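Local coordinates for L-amino acid deaminase (PDB 5I39), which probably catalyses the oxidative deamination of L-amino acids as a membrane-bound flavoenzyme that carries FAD, at residues Gly15-Gly20 with Asp185-Thr190; Glu28-Ala33 with Arg203-Cys208; His96-His101 with Val145-Pro150; Ile112-Arg117 with Phe191-Tyr196; Arg117-Val122 with Ser181-Pro186. All blocks are in the same frame, centred on the assembly; numbering follows the deposited sequence.

Interaction 1 (Gly15-Gly20 with Asp185-Thr190); sequences GRFVPG and DPEVAT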
# COMPACT_ATOMS: atom_id res chain seq x y z
N GLY A 15 9.35 -16.35 -9.01
CA GLY A 15 8.40 -17.19 -9.76
C GLY A 15 6.99 -16.63 -9.91
O GLY A 15 6.26 -17.03 -10.82
N ARG A 16 6.60 -15.73 -9.01
CA ARG A 16 5.32 -15.02 -9.11
C ARG A 16 5.24 -14.04 -10.29
O ARG A 16 4.16 -13.81 -10.82
CB ARG A 16 5.01 -14.29 -7.80
CG ARG A 16 5.96 -13.16 -7.43
CD ARG A 16 5.98 -12.97 -5.92
NE ARG A 16 6.89 -11.91 -5.48
CZ ARG A 16 6.58 -10.62 -5.36
NH1 ARG A 16 5.35 -10.17 -5.67
NH2 ARG A 16 7.51 -9.77 -4.94
N PHE A 17 6.38 -13.46 -10.67
CA PHE A 17 6.45 -12.60 -11.86
C PHE A 17 6.57 -13.49 -13.10
O PHE A 17 7.35 -14.44 -13.12
CB PHE A 17 7.62 -11.63 -11.78
CG PHE A 17 7.55 -10.68 -10.61
CD1 PHE A 17 6.69 -9.58 -10.64
CD2 PHE A 17 8.35 -10.88 -9.49
CE1 PHE A 17 6.64 -8.70 -9.57
CE2 PHE A 17 8.29 -10.00 -8.42
CZ PHE A 17 7.43 -8.91 -8.45
N VAL A 18 5.78 -13.17 -14.12
CA VAL A 18 5.71 -13.96 -15.35
C VAL A 18 6.02 -13.05 -16.55
O VAL A 18 5.15 -12.31 -17.02
CB VAL A 18 4.32 -14.63 -15.51
CG1 VAL A 18 4.30 -15.57 -16.72
CG2 VAL A 18 3.95 -15.40 -14.25
N PRO A 19 7.28 -13.10 -17.05
CA PRO A 19 7.65 -12.31 -18.23
C PRO A 19 6.74 -12.56 -19.45
O PRO A 19 6.22 -13.66 -19.62
CB PRO A 19 9.09 -12.77 -18.52
CG PRO A 19 9.61 -13.23 -17.21
CD PRO A 19 8.43 -13.81 -16.48
N GLY A 20 6.54 -11.52 -20.26
CA GLY A 20 5.70 -11.64 -21.46
C GLY A 20 4.20 -11.77 -21.21
O GLY A 20 3.47 -12.25 -22.08
N ASP A 185 -3.00 -7.12 -6.65
CA ASP A 185 -1.95 -8.14 -6.75
C ASP A 185 -0.60 -7.45 -6.95
O ASP A 185 -0.45 -6.63 -7.87
CB ASP A 185 -2.22 -9.10 -7.91
CG ASP A 185 -3.59 -9.75 -7.84
OD1 ASP A 185 -4.25 -9.74 -6.77
OD2 ASP A 185 -4.03 -10.30 -8.88
N PRO A 186 0.42 -7.80 -6.14
CA PRO A 186 1.69 -7.08 -6.20
C PRO A 186 2.53 -7.31 -7.46
O PRO A 186 3.44 -6.54 -7.72
CB PRO A 186 2.41 -7.55 -4.94
CG PRO A 186 1.87 -8.91 -4.70
CD PRO A 186 0.42 -8.81 -5.07
N GLU A 187 2.19 -8.32 -8.25
CA GLU A 187 2.86 -8.54 -9.52
C GLU A 187 2.40 -7.57 -10.60
O GLU A 187 3.03 -7.50 -11.66
CB GLU A 187 2.65 -9.98 -10.00
CG GLU A 187 3.20 -11.04 -9.05
CD GLU A 187 2.35 -11.29 -7.82
OE1 GLU A 187 1.12 -11.12 -7.88
OE2 GLU A 187 2.94 -11.64 -6.77
N VAL A 188 1.31 -6.83 -10.34
CA VAL A 188 0.68 -5.98 -11.36
C VAL A 188 0.41 -4.54 -10.94
O VAL A 188 0.75 -3.62 -11.68
CB VAL A 188 -0.65 -6.60 -11.85
CG1 VAL A 188 -1.29 -5.75 -12.94
CG2 VAL A 188 -0.44 -8.02 -12.37
N ALA A 189 -0.22 -4.32 -9.78
CA ALA A 189 -0.88 -3.04 -9.50
C ALA A 189 0.01 -1.81 -9.66
O ALA A 189 -0.34 -0.88 -10.39
CB ALA A 189 -1.51 -3.06 -8.12
N THR A 190 1.15 -1.79 -8.99
CA THR A 190 2.00 -0.60 -9.02
C THR A 190 2.65 -0.42 -10.39
O THR A 190 2.90 0.71 -10.82
CB THR A 190 3.05 -0.62 -7.90
OG1 THR A 190 2.37 -0.82 -6.66
CG2 THR A 190 3.82 0.70 -7.84
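Arg16 reaches Glu187 with one nitrogen of its guanidinium group: NH1 donates to OE2 over 3.0 Å, nearly straight at 165°, in a salt bridge. The acceptor lies in the guanidinium plane, at its edge, whereas NH1 comes to OE2 from above the carboxylate, and the two planes stand 86° apart. Arginine suits the place because its long chain can span to the carboxylate and still serve other partners. Its CG sits between the backbone N and the carbonyl carbon (chi1 65°), and from CG to NE the chain runs extended, with CB, CG and CD all passing close to OE2. Glu187 CG lies 3.4 Å from Arg16 O, and a bend at chi2 turns the carboxylate toward Arg16 NH1.

The contact ties the N-terminal loop, ahead of the first strand of the Rossmann-type FAD domain, to the turn leading into helix 189-199, where Val188 is the N-cap. Phe17 closes the pair from another side: its CE2 lies over the centre of the Arg16 guanidinium, 3.5 Å above the plane, while CE1 of the same ring meets Glu187 CA at 3.8 Å. Pro186, a rigid ring near FAD-binding Gly81, offers CG to Arg16 NH1 at 3.8 Å. Beyond the pair, Arg16 NH2 bonds to Ser77 O, Trp344 makes a cation-pi contact with Arg16, and Glu187 OE1 has a second salt bridge, to Arg23.

Interaction 2 (Glu28-Ala33 with Arg203-Cys208); sequences EGTEGA and RIYTQC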
# COMPACT_ATOMS: atom_id res chain seq x y z
N GLU A 28 10.17 0.04 -17.56
CA GLU A 28 11.42 0.72 -17.82
C GLU A 28 11.32 2.20 -17.44
O GLU A 28 10.26 2.81 -17.56
CB GLU A 28 11.84 0.57 -19.29
CG GLU A 28 13.26 1.04 -19.60
CD GLU A 28 14.32 0.42 -18.70
OE1 GLU A 28 14.78 -0.70 -19.01
OE2 GLU A 28 14.68 1.05 -17.68
N GLY A 29 12.43 2.74 -16.97
CA GLY A 29 12.53 4.17 -16.74
C GLY A 29 12.49 4.96 -18.04
O GLY A 29 12.71 4.41 -19.12
N THR A 30 12.21 6.24 -17.92
CA THR A 30 12.27 7.17 -19.05
C THR A 30 13.69 7.18 -19.62
O THR A 30 14.67 7.21 -18.87
CB THR A 30 11.87 8.58 -18.59
OG1 THR A 30 10.58 8.52 -17.97
CG2 THR A 30 11.85 9.57 -19.75
N GLU A 31 13.80 7.15 -20.95
CA GLU A 31 15.09 7.16 -21.64
C GLU A 31 15.67 8.57 -21.68
O GLU A 31 14.96 9.55 -21.50
CB GLU A 31 14.95 6.64 -23.07
CG GLU A 31 14.59 5.17 -23.18
CD GLU A 31 14.35 4.72 -24.62
OE1 GLU A 31 14.91 5.33 -25.55
OE2 GLU A 31 13.58 3.76 -24.81
N GLY A 32 16.98 8.65 -21.93
CA GLY A 32 17.66 9.92 -22.16
C GLY A 32 18.19 10.60 -20.92
O GLY A 32 18.17 10.03 -19.82
N ALA A 33 18.69 11.82 -21.10
CA ALA A 33 19.36 12.56 -20.03
C ALA A 33 18.37 13.03 -18.97
O ALA A 33 17.19 13.23 -19.25
CB ALA A 33 20.12 13.74 -20.60
N ARG A 203 8.04 11.82 -15.83
CA ARG A 203 9.29 11.20 -16.27
C ARG A 203 9.97 10.57 -15.07
O ARG A 203 10.09 11.20 -14.02
CB ARG A 203 10.17 12.23 -16.99
CG ARG A 203 9.52 12.67 -18.30
CD ARG A 203 10.41 13.55 -19.15
NE ARG A 203 10.55 14.89 -18.60
CZ ARG A 203 11.30 15.85 -19.13
NH1 ARG A 203 12.02 15.63 -20.23
NH2 ARG A 203 11.35 17.05 -18.55
N ILE A 204 10.35 9.30 -15.21
CA ILE A 204 10.83 8.49 -14.10
C ILE A 204 12.21 7.95 -14.45
O ILE A 204 12.34 7.15 -15.38
CB ILE A 204 9.88 7.31 -13.78
CG1 ILE A 204 8.44 7.82 -13.59
CG2 ILE A 204 10.37 6.57 -12.54
CD1 ILE A 204 7.40 6.75 -13.31
N TYR A 205 13.21 8.36 -13.69
CA TYR A 205 14.60 7.97 -13.96
C TYR A 205 15.05 6.95 -12.93
O TYR A 205 15.11 7.23 -11.74
CB TYR A 205 15.50 9.21 -14.01
CG TYR A 205 15.06 10.09 -15.14
CD1 TYR A 205 15.52 9.86 -16.44
CD2 TYR A 205 14.10 11.07 -14.95
CE1 TYR A 205 15.06 10.63 -17.50
CE2 TYR A 205 13.63 11.84 -16.00
CZ TYR A 205 14.12 11.62 -17.27
OH TYR A 205 13.65 12.39 -18.31
N THR A 206 15.34 5.75 -13.43
CA THR A 206 15.77 4.62 -12.61
C THR A 206 17.29 4.59 -12.52
O THR A 206 17.99 5.28 -13.26
CB THR A 206 15.24 3.30 -13.18
OG1 THR A 206 15.61 3.19 -14.56
CG2 THR A 206 13.72 3.26 -13.07
N GLN A 207 17.81 3.78 -11.59
CA GLN A 207 19.25 3.75 -11.28
C GLN A 207 19.78 5.17 -11.06
O GLN A 207 20.85 5.54 -11.55
CB GLN A 207 20.03 3.03 -12.39
CG GLN A 207 19.66 1.57 -12.58
CD GLN A 207 18.36 1.36 -13.32
OE1 GLN A 207 18.10 2.01 -14.34
NE2 GLN A 207 17.52 0.45 -12.83
N CYS A 208 19.00 5.96 -10.32
CA CYS A 208 19.23 7.40 -10.18
C CYS A 208 18.83 7.84 -8.77
O CYS A 208 17.71 8.28 -8.54
CB CYS A 208 18.43 8.16 -11.25
SG CYS A 208 18.70 9.94 -11.27
O HOH W 1 15.02 0.26 -14.68
O HOH W 2 16.43 3.47 -17.69
O HOH W 3 15.53 5.86 -16.50
O HOH W 4 14.96 12.20 -20.65
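Thr30 is bonded twice to Ile204, and these two direct hydrogen bonds fix the loop 28-33 against strand 203-205, an outermost strand of the six-stranded Rossmann-type sheet. Thr30 N donates to Ile204 O at 2.7 Å, and Ile204 N returns a bond to Thr30 OG1 at 2.9 Å, with an angle of 163°. The hydroxyl thus stands in for a backbone carbonyl, which it can do because OG1 lies beside the backbone N (chi1 -55°), turned to the strand. Gly29 lets the loop lie close, its CA 3.3 Å from Ile204 O and 3.9 Å from Thr206 OG1.

The apolar part belongs to Tyr205. Thr30 CB sits over one face of its ring, offset toward the rim, in a CH-pi contact 4.3 Å from the centroid, and Thr30 CG2 touches the phenol oxygen.

Waters bridge the remainder. One accepts a hydrogen bond from Tyr205 OH at 2.7 Å, in the plane of the ring, and donates to both Glu31 O and Ala33 O. Another joins Thr30 O to Thr206 N, and two more donate to Glu28 OE2 and to Thr206 OG1. On its other side the strand pairs with 63-66, which leads to FAD-binding Glu67.

The amide and carbonyl of Ile204 are therefore met by a threonine that supplies an acceptor in its hydroxyl and a donor in its backbone N, with waters linking other polar groups of the two segments.

Interaction 3 (His96-His101 with Val145-Pro150); sequences HHLGKH and VGSDIP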
# COMPACT_ATOMS: atom_id res chain seq x y z
N HIS A 96 -8.41 5.25 4.68
CA HIS A 96 -8.68 3.91 4.13
C HIS A 96 -10.03 3.80 3.43
O HIS A 96 -10.13 3.16 2.38
CB HIS A 96 -8.56 2.87 5.23
CG HIS A 96 -7.16 2.64 5.66
ND1 HIS A 96 -6.63 1.39 5.82
CD2 HIS A 96 -6.15 3.51 5.92
CE1 HIS A 96 -5.37 1.49 6.18
NE2 HIS A 96 -5.05 2.77 6.24
N HIS A 97 -11.06 4.41 4.01
CA HIS A 97 -12.42 4.36 3.46
C HIS A 97 -12.46 5.05 2.09
O HIS A 97 -12.99 4.49 1.12
CB HIS A 97 -13.34 5.05 4.47
CG HIS A 97 -14.79 4.95 4.17
ND1 HIS A 97 -15.49 3.76 4.20
CD2 HIS A 97 -15.70 5.92 3.91
CE1 HIS A 97 -16.76 4.00 3.95
NE2 HIS A 97 -16.92 5.30 3.77
N LEU A 98 -11.89 6.24 2.02
CA LEU A 98 -11.76 6.96 0.75
C LEU A 98 -10.74 6.31 -0.19
O LEU A 98 -10.91 6.32 -1.40
CB LEU A 98 -11.40 8.44 0.98
CG LEU A 98 -12.54 9.40 1.34
CD1 LEU A 98 -13.27 9.00 2.60
CD2 LEU A 98 -11.98 10.81 1.47
N GLY A 99 -9.67 5.75 0.37
CA GLY A 99 -8.68 5.03 -0.43
C GLY A 99 -9.32 3.90 -1.22
O GLY A 99 -9.11 3.78 -2.43
N LYS A 100 -10.11 3.07 -0.54
CA LYS A 100 -10.85 2.00 -1.21
C LYS A 100 -11.79 2.55 -2.29
O LYS A 100 -11.87 2.00 -3.39
CB LYS A 100 -11.69 1.22 -0.21
CG LYS A 100 -10.90 0.33 0.74
CD LYS A 100 -11.70 -0.02 1.99
CE LYS A 100 -13.05 -0.64 1.66
NZ LYS A 100 -13.80 -0.87 2.92
N HIS A 101 -12.50 3.62 -1.97
CA HIS A 101 -13.43 4.24 -2.91
C HIS A 101 -12.72 4.68 -4.19
O HIS A 101 -13.24 4.49 -5.30
CB HIS A 101 -14.09 5.44 -2.23
CG HIS A 101 -15.13 6.13 -3.06
ND1 HIS A 101 -14.93 7.38 -3.60
CD2 HIS A 101 -16.37 5.74 -3.43
CE1 HIS A 101 -16.01 7.73 -4.28
NE2 HIS A 101 -16.90 6.75 -4.19
N VAL A 145 -20.10 7.98 10.30
CA VAL A 145 -19.18 7.44 9.29
C VAL A 145 -18.13 8.49 8.91
O VAL A 145 -16.95 8.16 8.77
CB VAL A 145 -19.92 6.91 8.04
CG1 VAL A 145 -18.94 6.46 6.97
CG2 VAL A 145 -20.82 5.74 8.43
N GLY A 146 -18.56 9.74 8.77
CA GLY A 146 -17.67 10.85 8.41
C GLY A 146 -17.50 11.03 6.92
O GLY A 146 -16.65 11.80 6.47
N SER A 147 -18.34 10.34 6.14
CA SER A 147 -18.28 10.35 4.69
C SER A 147 -19.63 9.92 4.16
O SER A 147 -20.32 9.13 4.81
CB SER A 147 -17.21 9.37 4.20
OG SER A 147 -17.25 9.20 2.79
N ASP A 148 -19.98 10.42 2.97
CA ASP A 148 -21.18 9.96 2.26
C ASP A 148 -20.95 8.65 1.50
O ASP A 148 -21.90 8.06 0.99
CB ASP A 148 -21.76 11.06 1.34
CG ASP A 148 -20.79 11.52 0.25
OD1 ASP A 148 -19.65 11.01 0.15
OD2 ASP A 148 -21.17 12.43 -0.52
N ILE A 149 -19.70 8.19 1.43
CA ILE A 149 -19.39 6.88 0.86
C ILE A 149 -19.95 5.83 1.84
O ILE A 149 -19.57 5.83 3.01
CB ILE A 149 -17.87 6.67 0.70
CG1 ILE A 149 -17.29 7.67 -0.32
CG2 ILE A 149 -17.54 5.25 0.25
CD1 ILE A 149 -15.81 7.91 -0.15
N PRO A 150 -20.87 4.95 1.38
CA PRO A 150 -21.48 4.01 2.32
C PRO A 150 -20.49 3.05 2.99
O PRO A 150 -19.57 2.56 2.33
CB PRO A 150 -22.48 3.24 1.44
CG PRO A 150 -22.87 4.24 0.40
CD PRO A 150 -21.60 4.96 0.09
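The contact packs helix 90-103 against the loop that runs from helix 128-143 to strand 153-156, a surface junction well away from the flavin. His97 and Ile149 carry it. His97 NE2 donates to Ile149 O over 2.8 Å; the oxygen lies in the imidazole plane, while the nitrogen stands well above the carbonyl plane, 49° out of it. With CG anti to the backbone N (chi1 -172°), the ring extends from the helix into the loop, where Ser147 CB meets its edge at CD2, 3.8 Å away, and Val145 CG1 approaches NE2.

Ile149 sends its longer branch the other way, past His97 to the next turn. CD1 lies over one face of the His101 ring, 3.8 Å from the centroid, a CH-pi contact, and also touches Leu98 CG at 3.9 Å. A branched aliphatic chain suits this place, since CG2 stays against His97 NE2 while CD1 touches both Leu98 and His101.

Ser147 shapes the loop: its OG accepts from Ile149 N at 3.0 Å, an ST turn that helps set the isoleucine facing the helix. Because NE2 is the donor to a carbonyl, it carries a hydrogen in this arrangement, and the ring gives the helix one directional bond beside the largely apolar packing of Ile149.

Interaction 4 (Ile112-Arg117 with Phe191-Tyr196); sequences IDTTYR and FVMAEY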
# COMPACT_ATOMS: atom_id res chain seq x y z
N ILE A 112 -6.94 0.16 -17.94
CA ILE A 112 -6.16 -1.07 -17.95
C ILE A 112 -6.35 -1.68 -16.58
O ILE A 112 -6.35 -0.97 -15.56
CB ILE A 112 -4.66 -0.81 -18.22
CG1 ILE A 112 -4.48 -0.17 -19.61
CG2 ILE A 112 -3.85 -2.09 -18.11
CD1 ILE A 112 -3.08 0.31 -19.92
N ASP A 113 -6.52 -3.00 -16.54
CA ASP A 113 -6.78 -3.71 -15.29
C ASP A 113 -5.58 -3.61 -14.35
O ASP A 113 -4.50 -4.12 -14.64
CB ASP A 113 -7.11 -5.17 -15.61
CG ASP A 113 -7.63 -5.96 -14.43
OD1 ASP A 113 -7.78 -5.41 -13.31
OD2 ASP A 113 -7.89 -7.17 -14.63
N THR A 114 -5.79 -2.98 -13.19
CA THR A 114 -4.76 -2.90 -12.16
C THR A 114 -4.68 -4.16 -11.30
O THR A 114 -3.76 -4.29 -10.49
CB THR A 114 -5.04 -1.73 -11.19
OG1 THR A 114 -6.27 -1.97 -10.49
CG2 THR A 114 -5.10 -0.40 -11.93
N THR A 115 -5.64 -5.07 -11.50
CA THR A 115 -6.01 -6.21 -10.64
C THR A 115 -6.88 -5.82 -9.44
O THR A 115 -7.29 -6.71 -8.69
CB THR A 115 -4.85 -7.13 -10.17
OG1 THR A 115 -4.03 -6.47 -9.21
CG2 THR A 115 -4.05 -7.62 -11.35
N TYR A 116 -7.20 -4.54 -9.26
CA TYR A 116 -8.07 -4.18 -8.14
C TYR A 116 -9.43 -4.84 -8.31
O TYR A 116 -10.03 -4.79 -9.39
CB TYR A 116 -8.26 -2.68 -7.97
CG TYR A 116 -8.94 -2.37 -6.65
CD1 TYR A 116 -8.23 -2.41 -5.46
CD2 TYR A 116 -10.31 -2.08 -6.58
CE1 TYR A 116 -8.84 -2.16 -4.24
CE2 TYR A 116 -10.93 -1.82 -5.37
CZ TYR A 116 -10.19 -1.86 -4.20
OH TYR A 116 -10.76 -1.58 -2.98
N ARG A 117 -9.91 -5.46 -7.22
CA ARG A 117 -11.23 -6.06 -7.16
C ARG A 117 -11.88 -5.69 -5.84
O ARG A 117 -11.20 -5.63 -4.81
CB ARG A 117 -11.14 -7.59 -7.24
CG ARG A 117 -10.50 -8.14 -8.50
CD ARG A 117 -11.41 -8.00 -9.71
NE ARG A 117 -10.80 -8.58 -10.91
CZ ARG A 117 -9.94 -7.96 -11.73
NH1 ARG A 117 -9.56 -6.70 -11.51
NH2 ARG A 117 -9.45 -8.61 -12.78
N PHE A 191 2.88 -1.52 -11.09
CA PHE A 191 3.45 -1.47 -12.44
C PHE A 191 2.48 -0.82 -13.42
O PHE A 191 2.88 0.01 -14.23
CB PHE A 191 3.88 -2.87 -12.89
CG PHE A 191 4.88 -3.50 -11.96
CD1 PHE A 191 6.22 -3.13 -12.00
CD2 PHE A 191 4.47 -4.42 -11.00
CE1 PHE A 191 7.14 -3.68 -11.12
CE2 PHE A 191 5.38 -4.97 -10.11
CZ PHE A 191 6.72 -4.61 -10.18
N VAL A 192 1.21 -1.18 -13.33
CA VAL A 192 0.18 -0.51 -14.13
C VAL A 192 0.14 0.99 -13.80
O VAL A 192 0.06 1.83 -14.70
CB VAL A 192 -1.20 -1.18 -13.94
CG1 VAL A 192 -2.32 -0.36 -14.55
CG2 VAL A 192 -1.18 -2.57 -14.58
N MSE A 193 0.22 1.34 -12.52
CA MSE A 193 0.19 2.75 -12.13
C MSE A 193 1.40 3.50 -12.64
O MSE A 193 1.28 4.65 -13.06
CB MSE A 193 0.07 2.94 -10.61
CG MSE A 193 -1.20 2.37 -9.98
SE MSE A 193 -2.85 2.77 -10.97
CE MSE A 193 -2.71 4.72 -11.17
N ALA A 194 2.58 2.86 -12.63
CA ALA A 194 3.79 3.49 -13.16
C ALA A 194 3.71 3.76 -14.66
O ALA A 194 4.11 4.83 -15.13
CB ALA A 194 5.01 2.65 -12.85
N GLU A 195 3.22 2.79 -15.43
CA GLU A 195 3.05 2.98 -16.87
C GLU A 195 2.06 4.10 -17.16
O GLU A 195 2.27 4.90 -18.07
CB GLU A 195 2.60 1.69 -17.56
CG GLU A 195 3.68 0.64 -17.71
CD GLU A 195 4.81 1.05 -18.63
OE1 GLU A 195 4.96 2.25 -18.92
OE2 GLU A 195 5.56 0.15 -19.06
N TYR A 196 0.99 4.15 -16.37
CA TYR A 196 0.01 5.22 -16.49
C TYR A 196 0.64 6.58 -16.19
O TYR A 196 0.44 7.54 -16.93
CB TYR A 196 -1.17 4.95 -15.58
CG TYR A 196 -2.21 6.04 -15.53
CD1 TYR A 196 -3.08 6.27 -16.59
CD2 TYR A 196 -2.33 6.85 -14.40
CE1 TYR A 196 -4.04 7.27 -16.53
CE2 TYR A 196 -3.28 7.85 -14.33
CZ TYR A 196 -4.14 8.06 -15.39
OH TYR A 196 -5.08 9.06 -15.28
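Asp113 OD1 accepts two hydrogen bonds, from Thr115 N at 2.8 Å and from Arg117 NH1 at 2.8 Å, and so shapes the turn that faces Val192 of helix 189-199. The first makes an Asx turn; overlapping it, Thr114 OG1 accepts from Tyr116 N at 3.0 Å in an ST turn. Together they bend the chain between helix 106-110 and strand 117-123. Arg117 grips the carboxylate end-on, NH2 taking the syn lone pair of OD2, with both oxygens close to the guanidinium plane. Aspartate suits this position because its short chain can bond to a backbone amide and still face the arginine.

Across the contact the meeting is by van der Waals packing alone, and small. Thr114 splits its two branches: OG1, between the backbone N and the carbonyl carbon (chi1 64°), serves the turn and also bonds to Asn107 OD1, which leaves the methyl CG2 for the helix. Val192 uses both methyls: CG2 rests 3.7 Å from Asp113 O, and CG1 lies near Ile112 CG2 at 4.2 Å. A beta-branched residue thus meets three neighbours in the turn from one helical position. Thr114 CG2 touches Val192 CG1 at 3.8 Å and the selenium atom SE of selenomethionine Met193 at 4.0 Å.

Interaction 5 (Arg117-Val122 with Ser181-Pro186); sequences RTQGRV and SGSFDP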
# COMPACT_ATOMS: atom_id res chain seq x y z
N ARG A 117 -9.91 -5.46 -7.22
CA ARG A 117 -11.23 -6.06 -7.16
C ARG A 117 -11.88 -5.69 -5.84
O ARG A 117 -11.20 -5.63 -4.81
CB ARG A 117 -11.14 -7.59 -7.24
CG ARG A 117 -10.50 -8.14 -8.50
CD ARG A 117 -11.41 -8.00 -9.71
NE ARG A 117 -10.80 -8.58 -10.91
CZ ARG A 117 -9.94 -7.96 -11.73
NH1 ARG A 117 -9.56 -6.70 -11.51
NH2 ARG A 117 -9.45 -8.61 -12.78
N THR A 118 -13.18 -5.46 -5.88
CA THR A 118 -13.98 -5.40 -4.65
C THR A 118 -14.36 -6.84 -4.34
O THR A 118 -15.13 -7.47 -5.06
CB THR A 118 -15.18 -4.47 -4.82
OG1 THR A 118 -14.71 -3.14 -5.03
CG2 THR A 118 -16.04 -4.47 -3.58
N GLN A 119 -13.78 -7.35 -3.25
CA GLN A 119 -13.71 -8.78 -2.98
C GLN A 119 -14.49 -9.24 -1.75
O GLN A 119 -15.13 -10.29 -1.79
CB GLN A 119 -12.24 -9.13 -2.79
CG GLN A 119 -11.97 -10.56 -2.36
CD GLN A 119 -10.49 -10.83 -2.34
OE1 GLN A 119 -9.76 -10.23 -1.55
NE2 GLN A 119 -10.03 -11.73 -3.20
N GLY A 120 -14.39 -8.50 -0.66
CA GLY A 120 -14.99 -8.92 0.60
C GLY A 120 -14.02 -9.71 1.46
O GLY A 120 -13.24 -10.53 0.96
N ARG A 121 -14.08 -9.47 2.77
CA ARG A 121 -13.14 -10.04 3.73
C ARG A 121 -13.87 -10.48 4.98
O ARG A 121 -14.59 -9.69 5.59
CB ARG A 121 -12.08 -9.00 4.10
CG ARG A 121 -11.07 -9.45 5.15
CD ARG A 121 -10.08 -8.33 5.38
NE ARG A 121 -8.98 -8.69 6.28
CZ ARG A 121 -9.04 -8.67 7.61
NH1 ARG A 121 -7.96 -9.01 8.31
NH2 ARG A 121 -10.15 -8.32 8.26
N VAL A 122 -13.66 -11.74 5.36
CA VAL A 122 -14.25 -12.27 6.59
C VAL A 122 -13.14 -12.53 7.59
O VAL A 122 -12.16 -13.22 7.30
CB VAL A 122 -15.14 -13.53 6.39
CG1 VAL A 122 -16.41 -13.16 5.65
CG2 VAL A 122 -14.41 -14.66 5.68
N SER A 181 -14.18 -4.91 0.96
CA SER A 181 -12.72 -4.93 1.03
C SER A 181 -12.15 -5.09 -0.37
O SER A 181 -12.73 -5.77 -1.23
CB SER A 181 -12.21 -6.07 1.90
OG SER A 181 -12.44 -7.32 1.28
N GLY A 182 -11.02 -4.43 -0.60
CA GLY A 182 -10.34 -4.50 -1.88
C GLY A 182 -9.25 -5.55 -1.91
O GLY A 182 -8.71 -5.95 -0.88
N SER A 183 -8.92 -5.96 -3.13
CA SER A 183 -7.82 -6.86 -3.41
C SER A 183 -7.02 -6.27 -4.56
O SER A 183 -7.60 -5.78 -5.52
CB SER A 183 -8.38 -8.21 -3.83
OG SER A 183 -7.36 -9.09 -4.28
N PHE A 184 -5.69 -6.31 -4.45
CA PHE A 184 -4.80 -5.94 -5.56
C PHE A 184 -3.57 -6.83 -5.49
O PHE A 184 -3.16 -7.25 -4.41
CB PHE A 184 -4.43 -4.43 -5.64
CG PHE A 184 -4.39 -3.69 -4.31
CD1 PHE A 184 -3.91 -4.27 -3.14
CD2 PHE A 184 -4.79 -2.35 -4.25
CE1 PHE A 184 -3.88 -3.56 -1.95
CE2 PHE A 184 -4.76 -1.64 -3.06
CZ PHE A 184 -4.31 -2.25 -1.91
N ASP A 185 -3.00 -7.12 -6.65
CA ASP A 185 -1.95 -8.14 -6.75
C ASP A 185 -0.60 -7.45 -6.95
O ASP A 185 -0.45 -6.63 -7.87
CB ASP A 185 -2.22 -9.10 -7.91
CG ASP A 185 -3.59 -9.75 -7.84
OD1 ASP A 185 -4.25 -9.74 -6.77
OD2 ASP A 185 -4.03 -10.30 -8.88
N PRO A 186 0.42 -7.80 -6.14
CA PRO A 186 1.69 -7.08 -6.20
C PRO A 186 2.53 -7.31 -7.46
O PRO A 186 3.44 -6.54 -7.72
CB PRO A 186 2.41 -7.55 -4.94
CG PRO A 186 1.87 -8.91 -4.70
CD PRO A 186 0.42 -8.81 -5.07
O HOH W 5 -10.01 -8.15 0.25
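Arg117 and Ser183 exchange two backbone hydrogen bonds, Arg117 N to Ser183 O and Ser183 N to Arg117 O, both 2.9 Å, as an antiparallel hydrogen-bonded pair. Thr118 with Gly182 follows as a non-hydrogen-bonded pair. The ladder then gives way, for Ser181 O accepts from two successive amides: Gln119 N at 2.8 Å, nearly along the C=O axis, and Gly120 N at 3.2 Å. Gly120 has a positive phi (92°) that favours glycine, and this lets the chain kink before it resumes as a strand at Arg121.

A water forms the next layer, donating to Gln119 OE1 and Gly182 O and accepting from Ser181 OG at 2.8 Å. The Gln119 chain, extended with CG anti to the backbone N (chi1 174°), carries its amide over Ser183, so that OE1 lies 3.3 Å from Ser183 CB; NE2 goes on to Glu287 O. The short serine side chain lets the amide lie close, and its own OG bonds to Arg286.

Packing ends with Arg121 CB against Ser181 CB at 3.7 Å, while Arg121 NH2 forms a salt bridge with Glu123 and NE donates to OE1 of FAD-binding Gln82. The arrangement is a short antiparallel ladder interrupted where one carbonyl takes two amides, within the large mixed sheet accompanying the Rossmann-type domain in this FAD-dependent oxidoreductase family.

How the interactions relate
Interactions 1, 4 and 5 form one continuous region. Interactions 4 and 5 share Arg117, interactions 1 and 5 share Asp185 and Pro186, and Asp185 N probably bonds to Thr115 OG1 at 2.8 Å, joining the turn of interaction 4 to both others. Helix 189-199 serves interactions 1 and 4, and strand 203-205 of interaction 2 follows it; Ile204 CD1 packs on Ala194 O at 4.2 Å. Interaction 3 is far from interaction 2, centres about 36 Å apart on opposite sides of the chain's centre, but closer to interaction 5, centres about 16 Å apart. Cys208 touches FAD, and the side chains of Pro186, Arg121 and His97 lie about 8, 9 and 13 Å from it.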